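Local coordinates for protein nicotinamide riboside transporter PnuC (Neisseria mucosa ATCC 25996, PDB 4QTN) that probably carries nicotinamide riboside, a vitamin B3 form and NAD precursor, across the bacterial inner membrane as a homotrimer, at residues R9-G14 with T115-E119; F56-G60 with N227-L231; M105-H109 with M174-Y178. One frame throughout, in Å; residues are numbered along the deposited sequence.

Contact 1: R9-G14 with T115-E119; sequences RELFGG and TAETE. With BOG (octyl beta-D-glucopyranoside), chain J.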
# COMPACT_ATOMS: atom_id res chain seq x y z
N ARG C 9 -1.69 -9.26 -32.55
CA ARG C 9 -0.41 -8.89 -31.92
C ARG C 9 -0.58 -7.99 -30.70
O ARG C 9 -0.09 -8.29 -29.59
CB ARG C 9 0.48 -8.19 -32.93
CG ARG C 9 1.36 -9.10 -33.73
CD ARG C 9 2.31 -8.29 -34.56
NE ARG C 9 3.47 -9.07 -34.90
CZ ARG C 9 4.71 -8.81 -34.50
NH1 ARG C 9 4.97 -7.74 -33.74
NH2 ARG C 9 5.69 -9.60 -34.88
N GLU C 10 -1.23 -6.85 -30.91
CA GLU C 10 -1.45 -5.90 -29.86
C GLU C 10 -2.09 -6.53 -28.62
O GLU C 10 -1.65 -6.27 -27.51
CB GLU C 10 -2.30 -4.77 -30.35
CG GLU C 10 -2.26 -3.59 -29.44
CD GLU C 10 -1.03 -2.73 -29.63
OE1 GLU C 10 -0.24 -3.01 -30.56
OE2 GLU C 10 -0.85 -1.77 -28.85
N LEU C 11 -3.11 -7.36 -28.82
CA LEU C 11 -3.91 -7.89 -27.70
C LEU C 11 -3.25 -9.05 -26.99
O LEU C 11 -3.47 -9.25 -25.80
CB LEU C 11 -5.29 -8.33 -28.18
CG LEU C 11 -6.35 -7.32 -28.61
CD1 LEU C 11 -7.68 -8.05 -28.65
CD2 LEU C 11 -6.43 -6.12 -27.67
N PHE C 12 -2.50 -9.86 -27.72
CA PHE C 12 -2.04 -11.12 -27.18
C PHE C 12 -0.52 -11.26 -27.19
O PHE C 12 0.03 -12.21 -26.64
CB PHE C 12 -2.72 -12.31 -27.90
CG PHE C 12 -4.23 -12.32 -27.77
CD1 PHE C 12 -4.84 -12.85 -26.63
CD2 PHE C 12 -5.04 -11.80 -28.78
CE1 PHE C 12 -6.22 -12.85 -26.51
CE2 PHE C 12 -6.42 -11.78 -28.65
CZ PHE C 12 -7.01 -12.31 -27.51
N GLY C 13 0.15 -10.26 -27.77
CA GLY C 13 1.58 -10.35 -28.05
C GLY C 13 2.45 -9.88 -26.90
O GLY C 13 2.27 -8.79 -26.38
N GLY C 14 3.39 -10.73 -26.51
CA GLY C 14 4.52 -10.30 -25.70
C GLY C 14 4.18 -9.91 -24.28
O GLY C 14 4.82 -9.02 -23.71
N THR C 115 10.99 -9.91 -27.73
CA THR C 115 10.31 -11.03 -28.41
C THR C 115 9.95 -10.66 -29.85
O THR C 115 9.86 -11.52 -30.73
CB THR C 115 9.00 -11.42 -27.68
OG1 THR C 115 8.26 -10.23 -27.33
CG2 THR C 115 9.30 -12.23 -26.40
N ALA C 116 9.75 -9.37 -30.07
CA ALA C 116 9.22 -8.87 -31.33
C ALA C 116 7.85 -9.47 -31.66
O ALA C 116 7.58 -9.77 -32.79
CB ALA C 116 10.22 -9.11 -32.48
N GLU C 117 7.00 -9.65 -30.65
CA GLU C 117 5.63 -10.13 -30.86
C GLU C 117 4.63 -8.97 -30.80
O GLU C 117 3.41 -9.17 -30.96
CB GLU C 117 5.23 -11.16 -29.81
CG GLU C 117 6.00 -12.46 -29.83
CD GLU C 117 5.54 -13.42 -28.74
OE1 GLU C 117 4.90 -12.96 -27.76
OE2 GLU C 117 5.80 -14.64 -28.86
N THR C 118 5.15 -7.78 -30.51
CA THR C 118 4.35 -6.56 -30.43
C THR C 118 5.25 -5.32 -30.61
O THR C 118 6.44 -5.45 -30.88
CB THR C 118 3.56 -6.49 -29.09
OG1 THR C 118 2.49 -5.55 -29.21
CG2 THR C 118 4.49 -6.12 -27.90
N GLU C 119 4.67 -4.14 -30.49
CA GLU C 119 5.43 -2.92 -30.60
C GLU C 119 5.28 -2.11 -29.33
O GLU C 119 4.17 -1.94 -28.85
CB GLU C 119 4.98 -2.13 -31.82
CG GLU C 119 5.19 -2.87 -33.16
CD GLU C 119 3.88 -3.17 -33.92
OE1 GLU C 119 3.10 -2.22 -34.18
OE2 GLU C 119 3.64 -4.36 -34.28
C1 BOG J . 0.56 -15.24 -24.09
O1 BOG J . -0.21 -14.77 -23.04
C2 BOG J . 1.77 -14.33 -24.28
O2 BOG J . 1.35 -12.96 -24.64
C3 BOG J . 2.64 -14.85 -25.37
O3 BOG J . 3.77 -13.93 -25.52
C4 BOG J . 3.15 -16.23 -25.09
O4 BOG J . 3.80 -16.75 -26.27
C5 BOG J . 2.06 -17.23 -24.62
O5 BOG J . 0.97 -16.65 -23.77
C6 BOG J . 2.75 -18.28 -23.82
O6 BOG J . 2.01 -19.50 -23.86
C1' BOG J . -1.42 -14.07 -23.43
C2' BOG J . -1.85 -13.15 -22.24
C3' BOG J . -3.16 -12.47 -22.55
C4' BOG J . -3.63 -11.72 -21.27
C5' BOG J . -4.95 -10.93 -21.55
C6' BOG J . -4.70 -9.84 -22.62
C7' BOG J . -5.81 -9.87 -23.69
C8' BOG J . -6.91 -8.80 -23.38

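Contact 2: F56-G60 with N227-L231; sequences FVGKG and NWTKL. With NNR (Nicotinamide riboside), chain I.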
# COMPACT_ATOMS: atom_id res chain seq x y z
N PHE C 56 -2.15 -1.48 -20.48
CA PHE C 56 -1.53 -1.28 -21.80
C PHE C 56 -0.54 -0.09 -21.85
O PHE C 56 0.51 -0.19 -22.51
CB PHE C 56 -2.59 -1.11 -22.89
CG PHE C 56 -3.20 -2.40 -23.33
CD1 PHE C 56 -3.73 -3.28 -22.42
CD2 PHE C 56 -3.24 -2.73 -24.67
CE1 PHE C 56 -4.30 -4.48 -22.83
CE2 PHE C 56 -3.80 -3.93 -25.10
CZ PHE C 56 -4.33 -4.80 -24.17
N VAL C 57 -0.86 1.02 -21.16
CA VAL C 57 0.11 2.12 -20.98
C VAL C 57 1.38 1.62 -20.27
O VAL C 57 2.50 1.89 -20.71
CB VAL C 57 -0.50 3.33 -20.22
CG1 VAL C 57 0.58 4.28 -19.75
CG2 VAL C 57 -1.48 4.07 -21.10
N GLY C 58 1.19 0.85 -19.20
CA GLY C 58 2.30 0.29 -18.46
C GLY C 58 3.19 -0.53 -19.35
O GLY C 58 4.41 -0.49 -19.23
N LYS C 59 2.56 -1.28 -20.26
CA LYS C 59 3.27 -2.08 -21.26
C LYS C 59 3.88 -1.21 -22.37
O LYS C 59 4.84 -1.61 -23.04
CB LYS C 59 2.32 -3.11 -21.87
CG LYS C 59 2.43 -4.50 -21.27
CD LYS C 59 3.78 -5.08 -21.54
CE LYS C 59 3.68 -6.48 -22.08
NZ LYS C 59 5.03 -7.11 -22.09
N GLY C 60 3.30 -0.03 -22.56
CA GLY C 60 3.73 0.87 -23.60
C GLY C 60 3.12 0.52 -24.93
O GLY C 60 3.64 0.90 -25.96
N ASN C 227 8.20 -1.15 -15.18
CA ASN C 227 8.32 -1.57 -16.58
C ASN C 227 8.79 -0.49 -17.49
O ASN C 227 9.61 -0.75 -18.38
CB ASN C 227 6.99 -2.07 -17.11
CG ASN C 227 7.14 -2.87 -18.39
OD1 ASN C 227 7.74 -3.96 -18.39
ND2 ASN C 227 6.61 -2.33 -19.49
N TRP C 228 8.22 0.70 -17.34
CA TRP C 228 8.71 1.89 -18.05
C TRP C 228 10.19 2.20 -17.78
O TRP C 228 10.88 2.68 -18.67
CB TRP C 228 7.83 3.10 -17.79
CG TRP C 228 6.78 3.20 -18.77
CD1 TRP C 228 5.82 2.28 -19.02
CD2 TRP C 228 6.58 4.26 -19.71
NE1 TRP C 228 5.01 2.69 -20.06
CE2 TRP C 228 5.46 3.91 -20.50
CE3 TRP C 228 7.22 5.48 -19.95
CZ2 TRP C 228 4.97 4.73 -21.51
CZ3 TRP C 228 6.73 6.29 -20.97
CH2 TRP C 228 5.62 5.92 -21.74
N THR C 229 10.69 1.89 -16.59
CA THR C 229 12.13 1.94 -16.40
C THR C 229 12.86 0.97 -17.34
O THR C 229 13.76 1.38 -18.07
CB THR C 229 12.55 1.72 -14.95
OG1 THR C 229 12.11 2.83 -14.18
CG2 THR C 229 14.05 1.65 -14.84
N LYS C 230 12.45 -0.30 -17.32
CA LYS C 230 13.04 -1.30 -18.23
C LYS C 230 12.99 -0.79 -19.69
O LYS C 230 13.91 -1.03 -20.47
CB LYS C 230 12.33 -2.67 -18.09
CG LYS C 230 12.69 -3.43 -16.80
CD LYS C 230 11.50 -4.24 -16.24
CE LYS C 230 11.50 -5.70 -16.70
NZ LYS C 230 11.98 -6.66 -15.66
N LEU C 231 11.96 -0.02 -19.99
CA LEU C 231 11.69 0.47 -21.32
C LEU C 231 12.65 1.61 -21.67
O LEU C 231 13.22 1.65 -22.75
CB LEU C 231 10.26 0.99 -21.35
CG LEU C 231 9.19 0.71 -22.39
CD1 LEU C 231 9.28 -0.67 -23.02
CD2 LEU C 231 7.86 0.89 -21.68
O2R NNR I . -4.61 7.09 -20.79
C2R NNR I . -5.10 7.01 -19.34
C3R NNR I . -6.56 7.49 -19.27
O3R NNR I . -6.80 8.38 -20.26
C4R NNR I . -6.68 8.19 -17.93
C5R NNR I . -7.21 7.23 -16.78
O5R NNR I . -6.94 7.86 -15.49
O4R NNR I . -5.48 8.61 -17.66
C1R NNR I . -4.43 7.79 -18.55
N1 NNR I . -3.51 7.03 -17.68
C2 NNR I . -3.81 6.82 -16.33
C6 NNR I . -2.35 6.52 -18.20
C5 NNR I . -1.48 5.77 -17.36
C4 NNR I . -1.77 5.58 -16.03
C3 NNR I . -2.93 6.08 -15.51
C7 NNR I . -3.24 5.81 -14.05
O7 NNR I . -3.97 6.53 -13.44
N7 NNR I . -2.66 4.67 -13.40

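Contact 3: M105-H109 with M174-Y178; sequences MWRKH and MILRY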
# COMPACT_ATOMS: atom_id res chain seq x y z
N MSE C 105 0.97 11.19 -31.39
CA MSE C 105 2.39 11.37 -31.06
C MSE C 105 3.06 10.11 -30.64
O MSE C 105 4.27 9.96 -30.83
CB MSE C 105 2.57 12.33 -29.93
CG MSE C 105 1.96 13.66 -30.24
SE MSE C 105 1.87 14.54 -28.51
CE MSE C 105 0.33 13.55 -27.76
N TRP C 106 2.32 9.20 -30.00
CA TRP C 106 2.85 7.87 -29.72
C TRP C 106 3.10 7.14 -31.05
O TRP C 106 4.20 6.61 -31.27
CB TRP C 106 1.90 7.08 -28.83
CG TRP C 106 2.21 7.13 -27.33
CD1 TRP C 106 2.54 8.24 -26.60
CD2 TRP C 106 2.14 6.04 -26.40
NE1 TRP C 106 2.70 7.91 -25.27
CE2 TRP C 106 2.46 6.56 -25.12
CE3 TRP C 106 1.84 4.67 -26.51
CZ2 TRP C 106 2.49 5.76 -23.97
CZ3 TRP C 106 1.88 3.87 -25.37
CH2 TRP C 106 2.20 4.42 -24.12
N ARG C 107 2.10 7.16 -31.94
CA ARG C 107 2.18 6.47 -33.25
C ARG C 107 3.51 6.67 -33.95
O ARG C 107 4.02 5.77 -34.61
CB ARG C 107 1.04 6.93 -34.17
CG ARG C 107 0.84 6.04 -35.40
CD ARG C 107 -0.27 6.57 -36.30
NE ARG C 107 -0.10 7.99 -36.56
CZ ARG C 107 -1.02 8.77 -37.13
NH1 ARG C 107 -0.78 10.06 -37.31
NH2 ARG C 107 -2.19 8.25 -37.50
N LYS C 108 4.08 7.87 -33.82
CA LYS C 108 5.34 8.21 -34.47
C LYS C 108 6.57 7.56 -33.83
O LYS C 108 7.62 7.55 -34.43
CB LYS C 108 5.51 9.73 -34.53
CG LYS C 108 5.53 10.32 -35.93
CD LYS C 108 4.96 11.72 -35.96
CE LYS C 108 5.23 12.46 -34.66
NZ LYS C 108 4.53 13.77 -34.59
N HIS C 109 6.43 7.02 -32.62
CA HIS C 109 7.61 6.64 -31.82
C HIS C 109 7.56 5.22 -31.25
O HIS C 109 7.83 5.01 -30.07
CB HIS C 109 7.87 7.67 -30.71
CG HIS C 109 8.33 9.00 -31.23
ND1 HIS C 109 7.46 10.03 -31.51
CD2 HIS C 109 9.56 9.45 -31.56
CE1 HIS C 109 8.13 11.06 -31.97
NE2 HIS C 109 9.41 10.74 -32.02
N MSE C 174 2.77 11.55 -20.02
CA MSE C 174 2.44 10.25 -20.64
C MSE C 174 2.36 10.32 -22.16
O MSE C 174 3.02 9.54 -22.84
CB MSE C 174 1.18 9.66 -20.03
CG MSE C 174 0.91 8.26 -20.55
SE MSE C 174 -0.88 8.34 -21.35
CE MSE C 174 -0.61 7.20 -22.93
N ILE C 175 1.60 11.26 -22.71
CA ILE C 175 1.59 11.43 -24.17
C ILE C 175 2.97 11.79 -24.70
O ILE C 175 3.38 11.30 -25.75
CB ILE C 175 0.54 12.46 -24.67
CG1 ILE C 175 0.66 13.79 -23.92
CG2 ILE C 175 -0.86 11.90 -24.57
CD1 ILE C 175 -0.14 14.90 -24.54
N LEU C 176 3.71 12.61 -23.94
CA LEU C 176 5.11 12.96 -24.27
C LEU C 176 6.15 11.82 -24.07
O LEU C 176 7.34 12.04 -24.27
CB LEU C 176 5.56 14.20 -23.50
CG LEU C 176 5.19 15.60 -24.01
CD1 LEU C 176 6.29 16.57 -23.60
CD2 LEU C 176 4.97 15.65 -25.52
N ARG C 177 5.70 10.64 -23.61
CA ARG C 177 6.55 9.42 -23.49
C ARG C 177 7.61 9.44 -22.35
O ARG C 177 8.66 8.81 -22.47
CB ARG C 177 7.22 9.10 -24.82
CG ARG C 177 6.27 8.58 -25.87
CD ARG C 177 6.58 9.13 -27.25
NE ARG C 177 8.00 9.09 -27.55
CZ ARG C 177 8.72 10.13 -27.96
NH1 ARG C 177 8.13 11.32 -28.15
NH2 ARG C 177 10.02 9.98 -28.19
N TYR C 178 7.33 10.13 -21.25
CA TYR C 178 8.30 10.22 -20.15
C TYR C 178 7.98 9.25 -19.03
O TYR C 178 6.83 9.10 -18.64
CB TYR C 178 8.41 11.65 -19.62
CG TYR C 178 9.16 12.58 -20.56
CD1 TYR C 178 10.55 12.50 -20.69
CD2 TYR C 178 8.48 13.49 -21.35
CE1 TYR C 178 11.24 13.33 -21.56
CE2 TYR C 178 9.15 14.32 -22.23
CZ TYR C 178 10.53 14.24 -22.33
OH TYR C 178 11.20 15.06 -23.21

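Contact 1: R9-G14 with T115-E119
Arg9 is extended from CG to NE (chi2 -173°), which lays its guanidinium along the backbone of 115-119, while Glu117, straight beyond CG (chi2 180°), reaches back to the turn that follows helix 4-12. Arg9 NH2 donates to Ala116 O at 2.8 Å; the bond is bent (131° at the hydrogen), with the oxygen tilted out of the guanidinium plane. Over one face of that group lies the peptide carbon Glu117 C, 3.2 Å from Arg9 NH1. Glu119 crosses the arginine at about a right angle, and its OE2 makes a long salt bridge of 3.7 Å to Arg9 NH1. At the helix end, Glu117 OE1 takes a weak bond from Gly14 N (3.0 Å) and an ordinary one from hydroxyl O3 of an octyl glucoside (2.7 Å), whose O2 donates to Phe12 O. Gly13, the first residue off the helix, brings its CA to 3.6 Å from Glu117 O. Thr118 CB packs near Gly13 O, while its OG1 is hydrogen-bonded to Lys61 NZ. One carboxylate oxygen therefore serves both a backbone N-H and a detergent hydroxyl, so part of this polar joint, probably on the cytoplasmic side, is completed by the detergent in the crystal.

Contact 2: F56-G60 with N227-L231
Trp228 and Asn227, neighbours on helix 208-234, each hand a side-chain N-H to a carbonyl at the end of helix 41-59. Trp228 NE1 donates to Val57 O at 2.7 Å, fairly straight (154° at the hydrogen), with the oxygen somewhat out of the indole plane. Asn227 ND2 donates to Gly58 O at 2.9 Å; CG lies trans to the backbone N (chi1 -164°), which sends the amide across to the other helix. Gly58 O also sits at the edge of the indole, 3.1 Å from Trp228 CD1, so two successive carbonyls line the same rim of the ring. Leu231 packs beside these bonds: its CD2 lies over one face of the Trp228 indole, one helical turn back, near the rim, and approaches Lys59 O at 4.1 Å. The next shell holds the carbonyls in place. Val57 O also accepts a weak bond from Gly60 N (2.8 Å), and Gly60 is tied by backbone bonds to Val121. Lys59 starts away from helix 208-234; its NZ forms a salt bridge with Glu19 and bonds to Gly14 O. The indole of Trp228 meets Trp182 edge-to-face and touches Gln181, which joins helix 181-198 to the cluster. Val57 carries the arrangement to the substrate: its CG1 stands 3.5 Å from C5 of the nicotinamide ring, while its carbonyl is held by Trp228, a second-shell residue behind the pocket. Helix 41-59 ends in a Schellman motif with Gly60, at positive phi, as the C-prime residue. The contact is thus a helix C terminus whose late carbonyls are taken up by side chains of another transmembrane helix, on the probably cytoplasmic flank of the nicotinamide riboside site.

Contact 3: M105-H109 with M174-Y178
Trp106 NE1 donates to Met174 O at 2.9 Å, nearly straight (164° at the hydrogen) and in the plane of the indole. The same oxygen accepts Arg177 N, which arrives from the opposite face of the carbonyl plane, so two N-H groups grip it. Beside it, Ile175 O meets the indole edge, 3.3 Å from Trp106 CD1. The bond from Arg177 N belongs to the Schellman motif that closes helix 158-175, with Arg177 at positive phi; the probably cytoplasmic ends of helices 85-107 and 158-175 meet at this turn. Flat groups meet just beyond. The guanidinium of Arg177 stacks on the imidazole of His109, centres 3.7 Å apart and planes at 7°, with Arg177 NH2 3.4 Å from His109 CD2. His109 ND1 donates in its ring plane to Met105 O (3.3 Å), which, with the stack, would help fix the rotation of the imidazole, while Arg177 NE bonds weakly to Lys122 O. The remaining contacts are apolar. Selenomethionine Met105, bent at its last torsion (chi3 -75°), brings CE onto Ile175 CB. The other selenomethionine, Met174, lays CE over one face of the indole, toward its rim, 3.6 Å from Trp106 CZ2; this residue also lines the nicotinamide riboside pocket.

How the contacts relate
From the N terminus, contact 1 opens at the end of helix 4-12 and closes in the probably cytoplasmic loop before helix 128-147. Contact 2 opens within that span, at the end of helix 41-59, and closes on the last helix, 208-234, so the two cross. Contact 3 opens at the end of helix 85-107, still inside the span of contact 1, and closes at the end of helix 158-175: it crosses contact 1 but nests within contact 2. Lys59 NZ, in contact 2, probably bonds to Gly14 O of contact 1, while the indoles of Trp228 and Trp106 pack contact 2 against contact 3. Contacts 1 and 3 do not touch, leaving contact 2 between them along the helix ends at the probably cytoplasmic side.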